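PDB 6VOW: multicopper oxidase from Pseudomonas thermotolerans, which probably oxidises phenolic or related substrates and passes their electrons through bound copper ions to dioxygen, as laccases do. Local coordinates for residues 319-324 against 373-378; 273-278 against 293-298; 42-47 against 81-86. All coordinates share one frame; numbering follows the deposited sequence.

Contact 1: 319-324 against 373-378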
loop_
_atom_site.group_PDB
_atom_site.type_symbol
_atom_site.label_atom_id
_atom_site.label_comp_id
_atom_site.label_asym_id
_atom_site.label_seq_id
_atom_site.Cartn_x
_atom_site.Cartn_y
_atom_site.Cartn_z
ATOM N N LEU A 319 20.634 -15.760 -4.424
ATOM C CA LEU A 319 19.896 -16.901 -4.992
ATOM C C LEU A 319 20.600 -18.228 -4.852
ATOM O O LEU A 319 19.943 -19.228 -4.594
ATOM C CB LEU A 319 19.509 -16.673 -6.458
ATOM C CG LEU A 319 18.627 -15.438 -6.711
ATOM C CD1 LEU A 319 17.845 -15.596 -8.012
ATOM C CD2 LEU A 319 17.667 -15.156 -5.556
ATOM N N SER A 320 21.924 -18.252 -5.013
ATOM C CA SER A 320 22.653 -19.503 -4.949
ATOM C C SER A 320 22.541 -20.132 -3.547
ATOM O O SER A 320 22.594 -21.363 -3.421
ATOM C CB SER A 320 24.114 -19.293 -5.363
ATOM O OG SER A 320 24.645 -18.092 -4.804
ATOM N N ILE A 321 22.371 -19.330 -2.492
ATOM C CA ILE A 321 22.236 -19.931 -1.150
ATOM C C ILE A 321 20.756 -20.102 -0.668
ATOM O O ILE A 321 20.471 -20.778 0.349
ATOM C CB ILE A 321 23.198 -19.243 -0.144
ATOM C CG1 ILE A 321 24.104 -20.308 0.497
ATOM C CG2 ILE A 321 22.476 -18.339 0.865
ATOM C CD1 ILE A 321 23.403 -21.475 1.188
ATOM N N ALA A 322 19.810 -19.554 -1.430
ATOM C CA ALA A 322 18.410 -19.576 -0.985
ATOM C C ALA A 322 17.722 -20.958 -1.049
ATOM O O ALA A 322 18.090 -21.858 -1.792
ATOM C CB ALA A 322 17.585 -18.517 -1.699
ATOM N N GLU A 323 16.734 -21.109 -0.193
ATOM C CA GLU A 323 15.950 -22.335 -0.018
ATOM C C GLU A 323 14.528 -21.980 -0.435
ATOM O O GLU A 323 14.054 -20.871 -0.099
ATOM C CB GLU A 323 15.959 -22.653 1.468
ATOM C CG GLU A 323 15.377 -23.969 1.985
ATOM C CD GLU A 323 15.842 -24.294 3.423
ATOM O OE1 GLU A 323 15.151 -25.097 4.107
ATOM O OE2 GLU A 323 16.888 -23.749 3.887
ATOM N N THR A 324 13.838 -22.887 -1.143
ATOM C CA THR A 324 12.487 -22.535 -1.569
ATOM C C THR A 324 11.353 -22.966 -0.620
ATOM O O THR A 324 11.396 -24.026 0.012
ATOM C CB THR A 324 12.196 -22.936 -3.027
ATOM O OG1 THR A 324 13.174 -22.337 -3.895
ATOM C CG2 THR A 324 10.777 -22.444 -3.448
ATOM N N GLY A 373 18.310 -14.148 9.234
ATOM C CA GLY A 373 19.470 -14.025 8.342
ATOM C C GLY A 373 19.465 -15.051 7.236
ATOM O O GLY A 373 20.305 -15.022 6.385
ATOM N N GLY A 374 18.444 -15.889 7.202
ATOM C CA GLY A 374 18.307 -16.912 6.159
ATOM C C GLY A 374 17.795 -16.311 4.861
ATOM O O GLY A 374 16.984 -15.369 4.850
ATOM N N HIS A 375 18.231 -16.906 3.771
ATOM C CA HIS A 375 17.868 -16.480 2.422
ATOM C C HIS A 375 16.885 -17.542 1.865
ATOM O O HIS A 375 17.175 -18.737 1.879
ATOM C CB HIS A 375 19.126 -16.326 1.582
ATOM C CG HIS A 375 20.005 -15.161 1.987
ATOM N ND1 HIS A 375 20.605 -15.063 3.223
ATOM C CD2 HIS A 375 20.408 -14.069 1.295
ATOM C CE1 HIS A 375 21.303 -13.939 3.297
ATOM N NE2 HIS A 375 21.205 -13.325 2.127
ATOM N N TYR A 376 15.715 -17.075 1.442
ATOM C CA TYR A 376 14.628 -17.925 1.015
ATOM C C TYR A 376 14.082 -17.418 -0.286
ATOM O O TYR A 376 14.169 -16.215 -0.592
ATOM C CB TYR A 376 13.525 -17.955 2.072
ATOM C CG TYR A 376 13.964 -18.494 3.390
ATOM C CD1 TYR A 376 14.391 -17.647 4.376
ATOM C CD2 TYR A 376 13.949 -19.855 3.662
ATOM C CE1 TYR A 376 14.826 -18.123 5.593
ATOM C CE2 TYR A 376 14.359 -20.340 4.901
ATOM C CZ TYR A 376 14.824 -19.453 5.841
ATOM O OH TYR A 376 15.247 -19.843 7.052
ATOM N N ILE A 377 13.556 -18.358 -1.069
ATOM C CA ILE A 377 12.780 -18.067 -2.276
ATOM C C ILE A 377 11.402 -18.528 -1.898
ATOM O O ILE A 377 11.276 -19.635 -1.377
ATOM C CB ILE A 377 13.124 -18.947 -3.514
ATOM C CG1 ILE A 377 14.624 -19.106 -3.768
ATOM C CG2 ILE A 377 12.381 -18.457 -4.757
ATOM C CD1 ILE A 377 15.255 -17.927 -4.425
ATOM N N PHE A 378 10.395 -17.694 -2.169
ATOM C CA PHE A 378 8.982 -18.008 -2.075
ATOM C C PHE A 378 8.466 -18.143 -3.503
ATOM O O PHE A 378 8.543 -17.184 -4.295
ATOM C CB PHE A 378 8.219 -16.884 -1.379
ATOM C CG PHE A 378 8.405 -16.835 0.107
ATOM C CD1 PHE A 378 9.501 -17.411 0.772
ATOM C CD2 PHE A 378 7.461 -16.189 0.865
ATOM C CE1 PHE A 378 9.622 -17.323 2.164
ATOM C CE2 PHE A 378 7.579 -16.096 2.226
ATOM C CZ PHE A 378 8.648 -16.671 2.888
#
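Ile377 passes from Thr324 to Ala322 and Leu319 as its side chain runs outward. Its CB sits 3.4 Å from Thr324 OG1, and CG2, the branch anti to the backbone N, comes no nearer that oxygen than 4.1 Å. CG1, anti to the carbonyl carbon (chi1 -46°), stays close to the hydroxyl and heads for Ala322. At the tip, CD1 packs 3.6 Å from Ala322 CB and 3.8 Å from Leu319 CD2, the leucine and isoleucine crossing at about a right angle. A branched aliphatic chain suits this site, filling it with methyl surface, while the small Ala322 offers a methyl for CD1 to rest on. An alanine at Ile377 would probably leave Leu319 CD2 and Ala322 CB without their CD1 partner and open a gap between the side chains. Along the backbone, Ile377 N donates to Glu323 O at 2.7 Å, almost straight (169°), and Glu323 N reaches His375 O at 3.2 Å. On the other face, Glu323 CB rests 4.1 Å from Tyr376 CD2. This parallel pair is consistent with the last cupredoxin-type domain. Strand 323-329 forms an outer edge of its sheet; beyond 375-382 runs strand 422-428, whose Ala426, with Leu400 of 397-402, also touches Leu319 and Ile377.

Contact 2: 273-278 against 293-298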
loop_
_atom_site.group_PDB
_atom_site.type_symbol
_atom_site.label_atom_id
_atom_site.label_comp_id
_atom_site.label_asym_id
_atom_site.label_seq_id
_atom_site.Cartn_x
_atom_site.Cartn_y
_atom_site.Cartn_z
ATOM N N ARG A 273 6.550 14.450 -17.138
ATOM C CA ARG A 273 6.834 15.738 -17.755
ATOM C C ARG A 273 5.534 16.389 -17.998
ATOM O O ARG A 273 4.704 15.895 -18.775
ATOM C CB ARG A 273 7.558 15.623 -19.052
ATOM C CG ARG A 273 7.773 17.026 -19.761
ATOM C CD ARG A 273 8.761 17.837 -19.006
ATOM N NE ARG A 273 10.050 17.169 -19.050
ATOM C CZ ARG A 273 11.203 17.688 -18.623
ATOM N NH1 ARG A 273 11.321 18.944 -18.093
ATOM N NH2 ARG A 273 12.273 16.920 -18.727
ATOM N N VAL A 274 5.354 17.512 -17.319
ATOM C CA VAL A 274 4.148 18.265 -17.424
ATOM C C VAL A 274 4.238 19.015 -18.749
ATOM O O VAL A 274 5.219 19.723 -19.020
ATOM C CB VAL A 274 4.002 19.238 -16.256
ATOM C CG1 VAL A 274 2.743 20.054 -16.386
ATOM C CG2 VAL A 274 3.984 18.512 -14.930
ATOM N N PRO A 275 3.192 18.883 -19.585
ATOM C CA PRO A 275 3.252 19.495 -20.864
ATOM C C PRO A 275 3.103 20.980 -20.714
ATOM O O PRO A 275 2.959 21.484 -19.629
ATOM C CB PRO A 275 2.069 18.870 -21.618
ATOM C CG PRO A 275 1.185 18.274 -20.592
ATOM C CD PRO A 275 1.830 18.441 -19.266
ATOM N N GLU A 276 3.231 21.656 -21.834
ATOM C CA GLU A 276 3.095 23.090 -21.907
ATOM C C GLU A 276 1.799 23.530 -21.290
ATOM O O GLU A 276 0.862 22.754 -21.243
ATOM C CB GLU A 276 3.208 23.551 -23.361
ATOM C CG GLU A 276 2.339 22.850 -24.410
ATOM C CD GLU A 276 2.442 23.533 -25.770
ATOM O OE1 GLU A 276 2.910 22.889 -26.757
ATOM O OE2 GLU A 276 2.063 24.728 -25.845
ATOM N N ALA A 277 1.780 24.762 -20.784
ATOM C CA ALA A 277 0.661 25.350 -20.027
ATOM C C ALA A 277 -0.719 25.269 -20.675
ATOM O O ALA A 277 -0.839 25.190 -21.912
ATOM C CB ALA A 277 0.962 26.810 -19.740
ATOM N N GLY A 278 -1.755 25.304 -19.832
ATOM C CA GLY A 278 -3.114 25.053 -20.266
ATOM C C GLY A 278 -3.430 23.643 -20.759
ATOM O O GLY A 278 -4.600 23.352 -20.924
ATOM N N LEU A 293 -4.727 16.294 -14.670
ATOM C CA LEU A 293 -3.522 17.046 -14.382
ATOM C C LEU A 293 -3.490 18.167 -15.358
ATOM O O LEU A 293 -3.299 17.929 -16.545
ATOM C CB LEU A 293 -2.291 16.180 -14.617
ATOM C CG LEU A 293 -2.250 14.896 -13.827
ATOM C CD1 LEU A 293 -0.917 14.286 -14.158
ATOM C CD2 LEU A 293 -2.393 15.098 -12.342
ATOM N N LYS A 294 -3.748 19.371 -14.854
ATOM C CA LYS A 294 -3.761 20.582 -15.644
ATOM C C LYS A 294 -2.416 21.174 -15.501
ATOM O O LYS A 294 -2.003 21.500 -14.396
ATOM C CB LYS A 294 -4.818 21.591 -15.137
ATOM C CG LYS A 294 -4.939 22.859 -15.980
ATOM C CD LYS A 294 -6.282 23.602 -15.777
ATOM C CE LYS A 294 -6.227 24.685 -14.676
ATOM N NZ LYS A 294 -7.499 24.823 -13.894
ATOM N N SER A 295 -1.734 21.307 -16.631
ATOM C CA SER A 295 -0.471 21.992 -16.700
ATOM C C SER A 295 -0.704 23.466 -16.507
ATOM O O SER A 295 -1.358 24.091 -17.327
ATOM C CB SER A 295 0.111 21.810 -18.090
ATOM O OG SER A 295 1.355 22.466 -18.158
ATOM N N VAL A 296 -0.143 24.028 -15.448
ATOM C CA VAL A 296 -0.277 25.462 -15.143
ATOM C C VAL A 296 1.027 26.196 -15.537
ATOM O O VAL A 296 2.095 25.581 -15.571
ATOM C CB VAL A 296 -0.618 25.620 -13.657
ATOM C CG1 VAL A 296 -1.051 27.042 -13.293
ATOM C CG2 VAL A 296 -1.749 24.658 -13.327
ATOM N N ALA A 297 0.945 27.495 -15.838
ATOM C CA ALA A 297 2.135 28.267 -16.275
ATOM C C ALA A 297 3.115 28.440 -15.136
ATOM O O ALA A 297 2.766 28.953 -14.086
ATOM C CB ALA A 297 1.758 29.619 -16.861
ATOM N N SER A 298 4.333 27.965 -15.352
ATOM C CA SER A 298 5.483 28.255 -14.481
ATOM C C SER A 298 6.473 29.147 -15.237
ATOM O O SER A 298 6.593 29.093 -16.478
ATOM C CB SER A 298 6.175 26.947 -14.085
ATOM O OG SER A 298 7.222 27.139 -13.148
#
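Ser295 meets Pro275 and Glu276 without any aromatic ring: the flat groups here are the peptides of those two loop residues, whose carbonyl oxygens turn toward the serine. The proline ring itself is puckered and touches by one atom, Pro275 CD lying 4.0 Å from Ser295 CB. Ser295 CB and OG thus sit beside both carbonyls. The hydroxyl bonds to Pro275 O, although the 2.4 Å between Ser295 OG and that oxygen is too short for an ordinary bond and the exact position is doubtful. With the same caution, Glu276 O lies 3.1 Å from Ser295 OG. The oxygen is carried there because it stands anti to the backbone N (chi1 -179°), and Val274 CG1 comes up beside the residue, 3.6 Å from Ser295 CB. A serine suits this buried site, being small enough to enter the bend, and its hydroxyl can probably satisfy one of the two carbonyls turned toward it. The loop is fastened a second time where Gly278 N bonds weakly to Ser295 O (2.8 Å, 125° at the hydrogen); Gly278 has a positive phi, a backbone shape that glycine takes easily. Ala277 CB adds a small methyl-to-methyl contact, 4.1 Å from Ala297 CB. This loop-to-strand contact probably belongs to the middle cupredoxin-type domain. The segment 273-278 connects strand 267-273 of one sheet to strand 280-285 of another, which forms a hairpin with 288-296. Strand 210-214 lies on the other side of 288-296; Val274 touches its Leu213, and Ala277 and Ser295 both reach Ala215 in the loop just beyond.

Contact 3: 42-47 against 81-86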
loop_
_atom_site.group_PDB
_atom_site.type_symbol
_atom_site.label_atom_id
_atom_site.label_comp_id
_atom_site.label_asym_id
_atom_site.label_seq_id
_atom_site.Cartn_x
_atom_site.Cartn_y
_atom_site.Cartn_z
ATOM N N LEU A 42 -1.450 11.351 16.174
ATOM C CA LEU A 42 -2.384 10.903 15.143
ATOM C C LEU A 42 -3.628 10.355 15.816
ATOM O O LEU A 42 -3.546 9.386 16.568
ATOM C CB LEU A 42 -1.797 9.833 14.248
ATOM C CG LEU A 42 -2.646 9.532 12.997
ATOM C CD1 LEU A 42 -2.907 10.793 12.182
ATOM C CD2 LEU A 42 -2.027 8.507 12.095
ATOM N N ILE A 43 -4.787 10.949 15.518
ATOM C CA ILE A 43 -6.091 10.541 16.109
ATOM C C ILE A 43 -7.033 9.904 15.026
ATOM O O ILE A 43 -7.343 10.541 14.027
ATOM C CB ILE A 43 -6.755 11.800 16.683
ATOM C CG1 ILE A 43 -5.951 12.393 17.840
ATOM C CG2 ILE A 43 -8.134 11.523 17.149
ATOM C CD1 ILE A 43 -6.403 13.791 18.216
ATOM N N ALA A 44 -7.480 8.667 15.267
ATOM C CA ALA A 44 -8.567 8.007 14.554
ATOM C C ALA A 44 -9.926 8.400 15.198
ATOM O O ALA A 44 -10.169 8.262 16.398
ATOM C CB ALA A 44 -8.367 6.524 14.652
ATOM N N ALA A 45 -10.830 8.875 14.393
ATOM C CA ALA A 45 -12.086 9.388 14.889
ATOM C C ALA A 45 -13.074 9.461 13.749
ATOM O O ALA A 45 -12.640 9.500 12.594
ATOM C CB ALA A 45 -11.916 10.782 15.450
ATOM N N PRO A 46 -14.406 9.521 14.087
ATOM C CA PRO A 46 -15.418 9.669 13.078
ATOM C C PRO A 46 -15.224 10.925 12.294
ATOM O O PRO A 46 -14.984 11.945 12.878
ATOM C CB PRO A 46 -16.735 9.728 13.895
ATOM C CG PRO A 46 -16.444 9.063 15.227
ATOM C CD PRO A 46 -15.004 9.371 15.455
ATOM N N VAL A 47 -15.293 10.825 10.980
ATOM C CA VAL A 47 -15.333 11.992 10.070
ATOM C C VAL A 47 -16.588 11.906 9.166
ATOM O O VAL A 47 -16.714 10.979 8.455
ATOM C CB VAL A 47 -14.109 12.089 9.100
ATOM C CG1 VAL A 47 -14.145 13.444 8.371
ATOM C CG2 VAL A 47 -12.808 11.937 9.796
ATOM N N VAL A 81 4.903 8.386 16.550
ATOM C CA VAL A 81 3.498 8.722 16.372
ATOM C C VAL A 81 2.771 8.272 17.604
ATOM O O VAL A 81 2.728 7.090 17.914
ATOM C CB VAL A 81 2.857 8.037 15.176
ATOM C CG1 VAL A 81 1.381 8.481 15.141
ATOM C CG2 VAL A 81 3.618 8.410 13.909
ATOM N N ARG A 82 2.242 9.262 18.301
ATOM C CA ARG A 82 1.331 9.090 19.421
ATOM C C ARG A 82 -0.036 8.852 18.789
ATOM O O ARG A 82 -0.706 9.790 18.357
ATOM C CB ARG A 82 1.407 10.344 20.305
ATOM C CG ARG A 82 0.323 10.546 21.335
ATOM C CD ARG A 82 0.393 9.510 22.378
ATOM N NE ARG A 82 1.551 9.621 23.294
ATOM C CZ ARG A 82 1.601 10.373 24.381
ATOM N NH1 ARG A 82 0.622 11.213 24.708
ATOM N NH2 ARG A 82 2.678 10.303 25.125
ATOM N N PHE A 83 -0.381 7.548 18.668
ATOM C CA PHE A 83 -1.630 7.197 18.143
ATOM C C PHE A 83 -2.726 7.102 19.232
ATOM O O PHE A 83 -2.619 6.423 20.202
ATOM C CB PHE A 83 -1.593 5.928 17.336
ATOM C CG PHE A 83 -2.959 5.454 17.023
ATOM C CD1 PHE A 83 -3.820 6.254 16.250
ATOM C CD2 PHE A 83 -3.403 4.261 17.472
ATOM C CE1 PHE A 83 -5.115 5.797 15.926
ATOM C CE2 PHE A 83 -4.713 3.798 17.166
ATOM C CZ PHE A 83 -5.539 4.564 16.402
ATOM N N ILE A 84 -3.776 7.839 19.012
ATOM C CA ILE A 84 -4.855 7.934 19.972
ATOM C C ILE A 84 -6.112 7.453 19.310
ATOM O O ILE A 84 -6.532 8.031 18.311
ATOM C CB ILE A 84 -5.090 9.374 20.422
ATOM C CG1 ILE A 84 -3.782 9.961 21.020
ATOM C CG2 ILE A 84 -6.147 9.393 21.520
ATOM C CD1 ILE A 84 -3.838 11.459 21.344
ATOM N N ASN A 85 -6.739 6.447 19.909
ATOM C CA ASN A 85 -7.960 5.842 19.350
ATOM C C ASN A 85 -9.214 6.583 19.874
ATOM O O ASN A 85 -9.596 6.427 21.029
ATOM C CB ASN A 85 -7.997 4.384 19.728
ATOM C CG ASN A 85 -9.186 3.664 19.147
ATOM O OD1 ASN A 85 -9.887 4.181 18.327
ATOM N ND2 ASN A 85 -9.372 2.475 19.539
ATOM N N LYS A 86 -9.820 7.432 19.054
ATOM C CA LYS A 86 -11.136 8.021 19.402
ATOM C C LYS A 86 -12.322 7.459 18.591
ATOM O O LYS A 86 -13.335 8.143 18.298
ATOM C CB LYS A 86 -11.068 9.508 19.285
ATOM C CG LYS A 86 -10.085 10.161 20.251
ATOM C CD LYS A 86 -10.370 11.672 20.277
ATOM C CE LYS A 86 -9.782 12.428 21.462
ATOM N NZ LYS A 86 -9.661 13.883 21.154
#
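Ala44 meets Phe83 at the edge of the ring, its CB in the ring plane and 3.6 Å from Phe83 CE1. The phenylalanine reaches this place because its CG stands anti to the backbone N (chi1 169°), which lays the ring along the neighbouring strand. There its CD1 also approaches Leu42 O, while Asn85 N lies above one face, offset toward the rim. Alanine suits the spot because a bare methyl lets the flat ring slide up beside the backbone. Leu42 shares this buried face, its CB set 3.6 Å from Val81 CG1, and Tyr62 of strand 57-62 touches Leu42, Ala44 and Phe83 together. The strands run parallel, 19° apart in direction, a pairing consistent with the first cupredoxin-type beta-sandwich of a multicopper oxidase. Backbone bonds pass back and forth: Leu42 N to Arg82 O, Ile84 N to Leu42 O (2.9 Å), Ala44 N to Ile84 O at a longer 3.3 Å, and Lys86 N to Ala44 O (2.8 Å). On the opposite face Ile43 and Ile84 lie side by side and point the same way, with Ile43 CG1 4.1 Å from Ile84 CB; beta-branched residues favour such extended backbone. The extended chain of Lys86 crosses Ile43 at a slant, its CD 3.8 Å from Ile43 CG2, so that the aliphatic part of an exposed lysine shields the isoleucine. Asn85 is buried, and its amide is satisfied beyond the two strands, ND2 donating to Val115 O and Glu89 O and OD1 accepting from Leu87 N.

The three contacts follow one another along the chain, contact 3 first, then contact 2, then contact 1, and none touches another. Contacts 2 and 3 are closest, with centres 37 Å apart and nearest atoms about 24 Å apart; the centres of contacts 1 and 2 are 47 Å apart. Contacts 1 and 3 both pair parallel strands, whereas contact 2 fastens a loop to a strand end. Contact 3 is nearest the chain centre, and the side chain of its Leu42 lies about 14 Å from the bound Cu-O-Cu linkage. Copper ligands lie in the first and last parts of the chain, His94 soon after 81-86, His391 and Cys439 beyond 373-378, consistent with a three-domain laccase whose middle domain holds no copper.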